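Local coordinates for protein putative aminopeptidase (Leishmania major, PDB 5NTH) that probably removes N-terminal amino acids from peptides as a manganese-dependent aminopeptidase of the M17 family, and binds actinonin beside its two manganese ions, at residues 110-113 with 114-118; 330-333 with 334-338; 399-403 with 404-408. All coordinates share one frame; numbering follows the deposited sequence.

Interaction 1 of 3, residues 110-113 with 114-118; sequences RTNC and PYRAD
The backbone N-H of R116 meets the carbonyl oxygen of C113, with N to O at 2.9 Å, and closes a type I beta turn. R116 is also the N-cap residue of helix 117-127, so the turn leads straight into that helix. It lies in the N-terminal domain of this M17 aminopeptidase.

Polar side chains join the incoming loop to the first helical turn. N112 ND2 donates to D118 OD2 over 3.2 Å. The acceptor lies close to the amide plane of N112, and D118 offers its syn lone pair. The amide and carboxylate planes stand 76° apart. D118 OD1 forms a salt bridge with R116 NH1 at 2.9 Å. D118 OD1 lies in the guanidinium plane, whereas R116 NH1 meets OD1 from above the carboxylate plane. Both carboxylate oxygens are thus engaged. The side chain of R116 is bent at chi2 and chi3, which brings the guanidinium under N112 ND2. That nitrogen sits over one face of the group. The second subunit adds to this network: its Y465 hydroxyl bonds to D118 OD2, and its E464 carboxylate accepts from N112 ND2.

Apolar contacts centre on the sulfur of C113. SG is 3.8 Å from Y115 CB and 4.2 Å from A117 CB. It also makes an oblique sulfur-aromatic contact with the Y115 ring. P114 CG sits over the centre of one face of that ring. The far end of Y115 bonds to Q451 through its hydroxyl.

A water links loop and helix as well. It donates to N112 OD1 at 2.9 Å and accepts from D118 N at 3.1 Å, while N112 OD1 also receives the N-H of C113.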
loop_
_atom_site.group_PDB
_atom_site.type_symbol
_atom_site.label_atom_id
_atom_site.label_comp_id
_atom_site.label_asym_id
_atom_site.label_seq_id
_atom_site.Cartn_x
_atom_site.Cartn_y
_atom_site.Cartn_z
ATOM N N ARG A 110 19.078 32.375 12.573
ATOM C CA ARG A 110 19.752 33.034 11.462
ATOM C C ARG A 110 18.964 32.905 10.125
ATOM O O ARG A 110 19.081 33.784 9.249
ATOM C CB ARG A 110 21.211 32.496 11.331
ATOM C CG ARG A 110 21.456 31.488 10.199
ATOM C CD ARG A 110 22.812 30.773 10.206
ATOM N NE ARG A 110 22.902 29.909 11.368
ATOM C CZ ARG A 110 23.133 28.594 11.398
ATOM N NH1 ARG A 110 23.376 27.870 10.313
ATOM N NH2 ARG A 110 23.131 27.997 12.592
ATOM N N THR A 111 18.199 31.801 9.976
ATOM C CA THR A 111 17.459 31.472 8.729
ATOM C C THR A 111 16.049 32.043 8.627
ATOM O O THR A 111 15.336 31.733 7.672
ATOM C CB THR A 111 17.264 29.954 8.555
ATOM O OG1 THR A 111 16.487 29.444 9.651
ATOM C CG2 THR A 111 18.601 29.223 8.464
ATOM N N ASN A 112 15.656 32.853 9.609
ATOM C CA ASN A 112 14.335 33.416 9.680
ATOM C C ASN A 112 14.422 34.924 9.646
ATOM O O ASN A 112 15.453 35.529 9.930
ATOM C CB ASN A 112 13.625 32.960 10.967
ATOM C CG ASN A 112 12.104 33.185 10.948
ATOM O OD1 ASN A 112 11.530 33.729 9.985
ATOM N ND2 ASN A 112 11.443 32.765 12.023
ATOM N N CYS A 113 13.300 35.512 9.285
ATOM C CA CYS A 113 13.181 36.921 9.148
ATOM C C CYS A 113 13.240 37.543 10.525
ATOM O O CYS A 113 12.412 37.230 11.375
ATOM C CB CYS A 113 11.853 37.217 8.473
ATOM S SG CYS A 113 11.317 38.900 8.715
ATOM N N PRO A 114 14.196 38.456 10.747
ATOM C CA PRO A 114 14.426 39.064 12.088
ATOM C C PRO A 114 13.280 39.940 12.623
ATOM O O PRO A 114 13.205 40.209 13.822
ATOM C CB PRO A 114 15.653 39.929 11.863
ATOM C CG PRO A 114 15.452 40.384 10.464
ATOM C CD PRO A 114 14.926 39.191 9.707
ATOM N N TYR A 115 12.409 40.380 11.721
ATOM C CA TYR A 115 11.191 41.098 12.092
ATOM C C TYR A 115 10.055 40.157 12.506
ATOM O O TYR A 115 9.045 40.625 12.986
ATOM C CB TYR A 115 10.711 41.949 10.912
ATOM C CG TYR A 115 11.811 42.719 10.217
ATOM C CD1 TYR A 115 12.767 43.441 10.958
ATOM C CD2 TYR A 115 11.913 42.721 8.833
ATOM C CE1 TYR A 115 13.787 44.140 10.335
ATOM C CE2 TYR A 115 12.945 43.408 8.192
ATOM C CZ TYR A 115 13.877 44.131 8.942
ATOM O OH TYR A 115 14.895 44.819 8.303
ATOM N N ARG A 116 10.224 38.847 12.300
ATOM C CA ARG A 116 9.229 37.817 12.608
ATOM C C ARG A 116 7.910 38.055 11.955
ATOM O O ARG A 116 6.889 38.051 12.604
ATOM C CB ARG A 116 9.068 37.585 14.116
ATOM C CG ARG A 116 10.238 36.821 14.739
ATOM C CD ARG A 116 10.412 35.438 14.100
ATOM N NE ARG A 116 10.518 34.436 15.144
ATOM C CZ ARG A 116 9.644 33.460 15.361
ATOM N NH1 ARG A 116 8.582 33.291 14.582
ATOM N NH2 ARG A 116 9.842 32.636 16.390
ATOM N N ALA A 117 7.952 38.214 10.637
ATOM C CA ALA A 117 6.760 38.355 9.797
ATOM C C ALA A 117 5.785 37.178 9.856
ATOM O O ALA A 117 4.620 37.332 9.504
ATOM C CB ALA A 117 7.181 38.594 8.360
ATOM N N ASP A 118 6.264 36.018 10.264
ATOM C CA ASP A 118 5.396 34.863 10.455
ATOM C C ASP A 118 4.419 35.043 11.607
ATOM O O ASP A 118 3.239 34.757 11.485
ATOM C CB ASP A 118 6.193 33.540 10.627
ATOM C CG ASP A 118 7.437 33.680 11.502
ATOM O OD1 ASP A 118 7.549 34.644 12.294
ATOM O OD2 ASP A 118 8.331 32.823 11.376
HETATM O O HOH W 1 9.138 35.312 9.378
#

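Interaction 2 of 3, residues 330-333 with 334-338; sequences CAFI and AVVRS
V336 lays its CG2 methyl over one face of the F332 ring, one helical turn earlier. CG2 lies 4.0 Å from the F332 ring centroid and 16° off the ring normal. This is a CH-pi contact, displaced toward the rim at F332 CE1 and CZ. The two side chains run side by side and point the same way. The F332 ring has CG opposite the backbone N (chi1 177°), and V336 CG2 stands opposite its own carbonyl carbon. Together these torsions set methyl against ring.

I333 and R337 repeat the pattern one residue on. The CG2 methyl of I333 lies under one face of the R337 guanidinium, 3.5 Å from NH1. R337 is extended from CG to NE, so its aliphatic part also follows I333. Its NH2 reaches E242 in a long, weak ion pair, and Y239 and L243 pack on the same arginine.

Four successive backbone bonds join 330-333 to 334-338; S338 N to A334 O continues the series. V335 N to A331 O (2.9 Å) is nearly straight. R337 N to I333 O is shorter, at 2.8 Å, and more bent. A331, A334 and V335 face helix 528-536, whereas I333, V336 and R337 meet helix 229-243.

Such i to i+4 bonds and side-chain pairs are the signature of an alpha helix. This part of helix 323-341 is largely buried within the catalytic domain.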
loop_
_atom_site.group_PDB
_atom_site.type_symbol
_atom_site.label_atom_id
_atom_site.label_comp_id
_atom_site.label_asym_id
_atom_site.label_seq_id
_atom_site.Cartn_x
_atom_site.Cartn_y
_atom_site.Cartn_z
ATOM N N CYS A 330 2.658 38.475 -10.487
ATOM C CA CYS A 330 2.265 39.590 -9.646
ATOM C C CYS A 330 3.475 40.407 -9.163
ATOM O O CYS A 330 3.335 41.591 -8.933
ATOM C CB CYS A 330 1.455 39.124 -8.435
ATOM S SG CYS A 330 -0.103 38.331 -8.816
ATOM N N ALA A 331 4.637 39.790 -8.980
ATOM C CA ALA A 331 5.879 40.549 -8.787
ATOM C C ALA A 331 6.176 41.448 -9.980
ATOM O O ALA A 331 6.455 42.644 -9.802
ATOM C CB ALA A 331 7.052 39.648 -8.526
ATOM N N PHE A 332 6.100 40.920 -11.194
ATOM C CA PHE A 332 6.211 41.786 -12.401
ATOM C C PHE A 332 5.336 43.054 -12.324
ATOM O O PHE A 332 5.797 44.151 -12.615
ATOM C CB PHE A 332 5.871 41.006 -13.655
ATOM C CG PHE A 332 5.881 41.814 -14.921
ATOM C CD1 PHE A 332 7.063 42.052 -15.595
ATOM C CD2 PHE A 332 4.701 42.249 -15.482
ATOM C CE1 PHE A 332 7.064 42.751 -16.797
ATOM C CE2 PHE A 332 4.686 42.938 -16.672
ATOM C CZ PHE A 332 5.874 43.211 -17.330
ATOM N N ILE A 333 4.096 42.890 -11.889
ATOM C CA ILE A 333 3.111 43.968 -11.851
ATOM C C ILE A 333 3.528 45.039 -10.873
ATOM O O ILE A 333 3.472 46.220 -11.207
ATOM C CB ILE A 333 1.737 43.405 -11.469
ATOM C CG1 ILE A 333 1.246 42.569 -12.651
ATOM C CG2 ILE A 333 0.745 44.513 -11.089
ATOM C CD1 ILE A 333 -0.103 41.910 -12.437
ATOM N N ALA A 334 3.930 44.612 -9.680
ATOM C CA ALA A 334 4.335 45.504 -8.619
ATOM C C ALA A 334 5.609 46.280 -8.980
ATOM O O ALA A 334 5.682 47.507 -8.801
ATOM C CB ALA A 334 4.564 44.716 -7.363
ATOM N N VAL A 335 6.604 45.552 -9.481
ATOM C CA VAL A 335 7.837 46.150 -9.970
ATOM C C VAL A 335 7.556 47.176 -11.045
ATOM O O VAL A 335 7.927 48.316 -10.893
ATOM C CB VAL A 335 8.800 45.122 -10.543
ATOM C CG1 VAL A 335 9.942 45.807 -11.261
ATOM C CG2 VAL A 335 9.348 44.262 -9.416
ATOM N N VAL A 336 6.901 46.783 -12.123
ATOM C CA VAL A 336 6.528 47.758 -13.131
ATOM C C VAL A 336 5.732 48.937 -12.574
ATOM O O VAL A 336 5.908 50.066 -13.019
ATOM C CB VAL A 336 5.776 47.108 -14.282
ATOM C CG1 VAL A 336 5.057 48.137 -15.152
ATOM C CG2 VAL A 336 6.732 46.297 -15.117
ATOM N N ARG A 337 4.838 48.684 -11.631
ATOM C CA ARG A 337 4.054 49.769 -11.047
ATOM C C ARG A 337 4.952 50.734 -10.310
ATOM O O ARG A 337 4.705 51.943 -10.323
ATOM C CB ARG A 337 2.996 49.230 -10.090
ATOM C CG ARG A 337 1.678 49.033 -10.787
ATOM C CD ARG A 337 0.679 48.263 -9.956
ATOM N NE ARG A 337 -0.623 48.172 -10.636
ATOM C CZ ARG A 337 -1.612 47.356 -10.272
ATOM N NH1 ARG A 337 -1.491 46.530 -9.226
ATOM N NH2 ARG A 337 -2.726 47.351 -10.974
ATOM N N SER A 338 5.971 50.199 -9.636
ATOM C CA SER A 338 6.908 51.019 -8.900
ATOM C C SER A 338 7.743 51.894 -9.894
ATOM O O SER A 338 7.931 53.104 -9.704
ATOM C CB SER A 338 7.771 50.126 -8.004
ATOM O OG SER A 338 8.735 50.884 -7.265
#

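Interaction 3 of 3, residues 399-403 with 404-408; sequences VYYAT and GEQDF
The carbonyl oxygen of Y400 receives the N-H of G404 at 2.7 Å, the shortest hydrogen bond between the two segments. G404 N lies nearly in line with the C=O bond. T403 N adds a weak bond to the same oxygen. One step later, E405 N donates to Y401 O at 3.0 Å. There the donor stands well above the carbonyl plane. These bonds come where helix 391-404 gives way to the loop toward strand 412-417.

T403 gives this end an extra tie. Its OG1 sits between the backbone N and the carbonyl carbon (chi1 58°), and from there it donates to V399 O at 2.8 Å. V399 O also accepts from T403 N, so two donors hold it. S501 N supplies a further bond to T403 OG1.

E405 and Q406 fold back against the two tyrosines. E405 CB lies 3.6 Å from Y401 CD1, and the E405 and Y401 side chains cross at about a right angle, with carboxylate and ring planes 22° apart. E405 is bent at chi2, which carries its carboxylate to Y400 instead. OE2 reaches the edge of that ring, 3.9 Å from CE2 and in its plane. K377 offers OE2 a long, weak ion pair. Q406 CG comes obliquely to Y401 from the same side of the ring as E405 CB, but near CE2, at 3.7 Å. The Q406 amide makes a weak bond from NE2 to A402 O at 3.4 Å; its stronger partner is the hydroxyl of S353.

This helix end rests on the large sheet of the catalytic domain. Y401 and Q406 touch T278 of strand 275-282, A402 packs on A294 and V296 of strand 291-300, and Y401 and A402 both meet T355 of strand 349-361.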
loop_
_atom_site.group_PDB
_atom_site.type_symbol
_atom_site.label_atom_id
_atom_site.label_comp_id
_atom_site.label_asym_id
_atom_site.label_seq_id
_atom_site.Cartn_x
_atom_site.Cartn_y
_atom_site.Cartn_z
ATOM N N VAL A 399 12.144 28.567 -19.914
ATOM C CA VAL A 399 13.408 29.210 -19.724
ATOM C C VAL A 399 14.121 29.365 -21.068
ATOM O O VAL A 399 14.742 30.405 -21.304
ATOM C CB VAL A 399 14.265 28.531 -18.657
ATOM C CG1 VAL A 399 13.545 28.590 -17.317
ATOM C CG2 VAL A 399 14.645 27.098 -19.043
ATOM N N TYR A 400 13.973 28.396 -21.975
ATOM C CA TYR A 400 14.554 28.541 -23.300
ATOM C C TYR A 400 13.948 29.742 -24.019
ATOM O O TYR A 400 14.658 30.595 -24.524
ATOM C CB TYR A 400 14.445 27.283 -24.161
ATOM C CG TYR A 400 15.206 27.489 -25.433
ATOM C CD1 TYR A 400 16.588 27.255 -25.504
ATOM C CD2 TYR A 400 14.571 28.041 -26.548
ATOM C CE1 TYR A 400 17.303 27.510 -26.687
ATOM C CE2 TYR A 400 15.267 28.310 -27.730
ATOM C CZ TYR A 400 16.630 28.043 -27.801
ATOM O OH TYR A 400 17.301 28.323 -28.957
ATOM N N TYR A 401 12.637 29.830 -24.060
ATOM C CA TYR A 401 12.009 31.044 -24.603
ATOM C C TYR A 401 12.595 32.338 -24.045
ATOM O O TYR A 401 12.846 33.275 -24.778
ATOM C CB TYR A 401 10.513 31.104 -24.329
ATOM C CG TYR A 401 9.937 32.357 -24.935
ATOM C CD1 TYR A 401 9.560 32.366 -26.259
ATOM C CD2 TYR A 401 9.840 33.558 -24.209
ATOM C CE1 TYR A 401 9.064 33.507 -26.866
ATOM C CE2 TYR A 401 9.346 34.718 -24.810
ATOM C CZ TYR A 401 8.953 34.683 -26.153
ATOM O OH TYR A 401 8.468 35.788 -26.829
ATOM N N ALA A 402 12.742 32.398 -22.735
ATOM C CA ALA A 402 13.110 33.631 -22.063
ATOM C C ALA A 402 14.576 33.945 -22.289
ATOM O O ALA A 402 14.942 35.118 -22.354
ATOM C CB ALA A 402 12.822 33.537 -20.588
ATOM N N THR A 403 15.403 32.908 -22.424
ATOM C CA THR A 403 16.849 33.102 -22.614
ATOM C C THR A 403 17.303 33.109 -24.044
ATOM O O THR A 403 18.349 33.650 -24.314
ATOM C CB THR A 403 17.690 32.038 -21.907
ATOM O OG1 THR A 403 17.338 30.719 -22.360
ATOM C CG2 THR A 403 17.506 32.164 -20.444
ATOM N N GLY A 404 16.536 32.493 -24.938
ATOM C CA GLY A 404 16.931 32.338 -26.333
ATOM C C GLY A 404 16.001 32.856 -27.414
ATOM O O GLY A 404 16.349 32.807 -28.575
ATOM N N GLU A 405 14.820 33.337 -27.075
ATOM C CA GLU A 405 13.880 33.786 -28.104
ATOM C C GLU A 405 13.441 35.260 -28.011
ATOM O O GLU A 405 12.796 35.790 -28.919
ATOM C CB GLU A 405 12.679 32.856 -28.077
ATOM C CG GLU A 405 13.005 31.460 -28.582
ATOM C CD GLU A 405 13.168 31.399 -30.087
ATOM O OE1 GLU A 405 12.782 32.390 -30.741
ATOM O OE2 GLU A 405 13.659 30.361 -30.615
ATOM N N GLN A 406 13.784 35.922 -26.917
ATOM C CA GLN A 406 13.475 37.329 -26.770
ATOM C C GLN A 406 14.496 38.181 -27.518
ATOM O O GLN A 406 15.572 37.696 -27.894
ATOM C CB GLN A 406 13.452 37.674 -25.295
ATOM C CG GLN A 406 12.379 36.883 -24.563
ATOM C CD GLN A 406 11.808 37.617 -23.369
ATOM O OE1 GLN A 406 10.719 38.222 -23.438
ATOM N NE2 GLN A 406 12.545 37.569 -22.258
ATOM N N ASP A 407 14.149 39.447 -27.751
ATOM C CA ASP A 407 15.081 40.388 -28.406
ATOM C C ASP A 407 16.131 41.057 -27.493
ATOM O O ASP A 407 16.818 41.956 -27.937
ATOM C CB ASP A 407 14.340 41.395 -29.330
ATOM C CG ASP A 407 13.493 42.483 -28.587
ATOM O OD1 ASP A 407 13.698 42.832 -27.380
ATOM O OD2 ASP A 407 12.584 43.029 -29.280
ATOM N N PHE A 408 16.256 40.612 -26.237
ATOM C CA PHE A 408 17.399 40.935 -25.351
ATOM C C PHE A 408 17.833 39.653 -24.623
ATOM O O PHE A 408 17.034 38.744 -24.446
ATOM C CB PHE A 408 16.982 41.974 -24.325
ATOM C CG PHE A 408 16.066 41.433 -23.232
ATOM C CD1 PHE A 408 14.686 41.389 -23.399
ATOM C CD2 PHE A 408 16.595 40.958 -22.024
ATOM C CE1 PHE A 408 13.856 40.890 -22.382
ATOM C CE2 PHE A 408 15.766 40.452 -21.025
ATOM C CZ PHE A 408 14.395 40.430 -21.203
#

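The three contacts follow one another along the chain; none nests in or crosses another. Interaction 1 comes first, in the N-terminal domain, where the loop after strand 97-103 turns into helix 117-127 and meets a second subunit. Interactions 2 and 3 belong to the catalytic domain. Interaction 2 lies within helix 323-341 and closes no loop. Interaction 3 ends helix 391-404 and starts the loop to strand 412-417. Interactions 1 and 2 are about 17 Å apart at their nearest atoms, interactions 2 and 3 about 9 Å. Interaction 2 joins neighbouring helices; interaction 3 joins a helix end to the sheet. All three lie away from the manganese site.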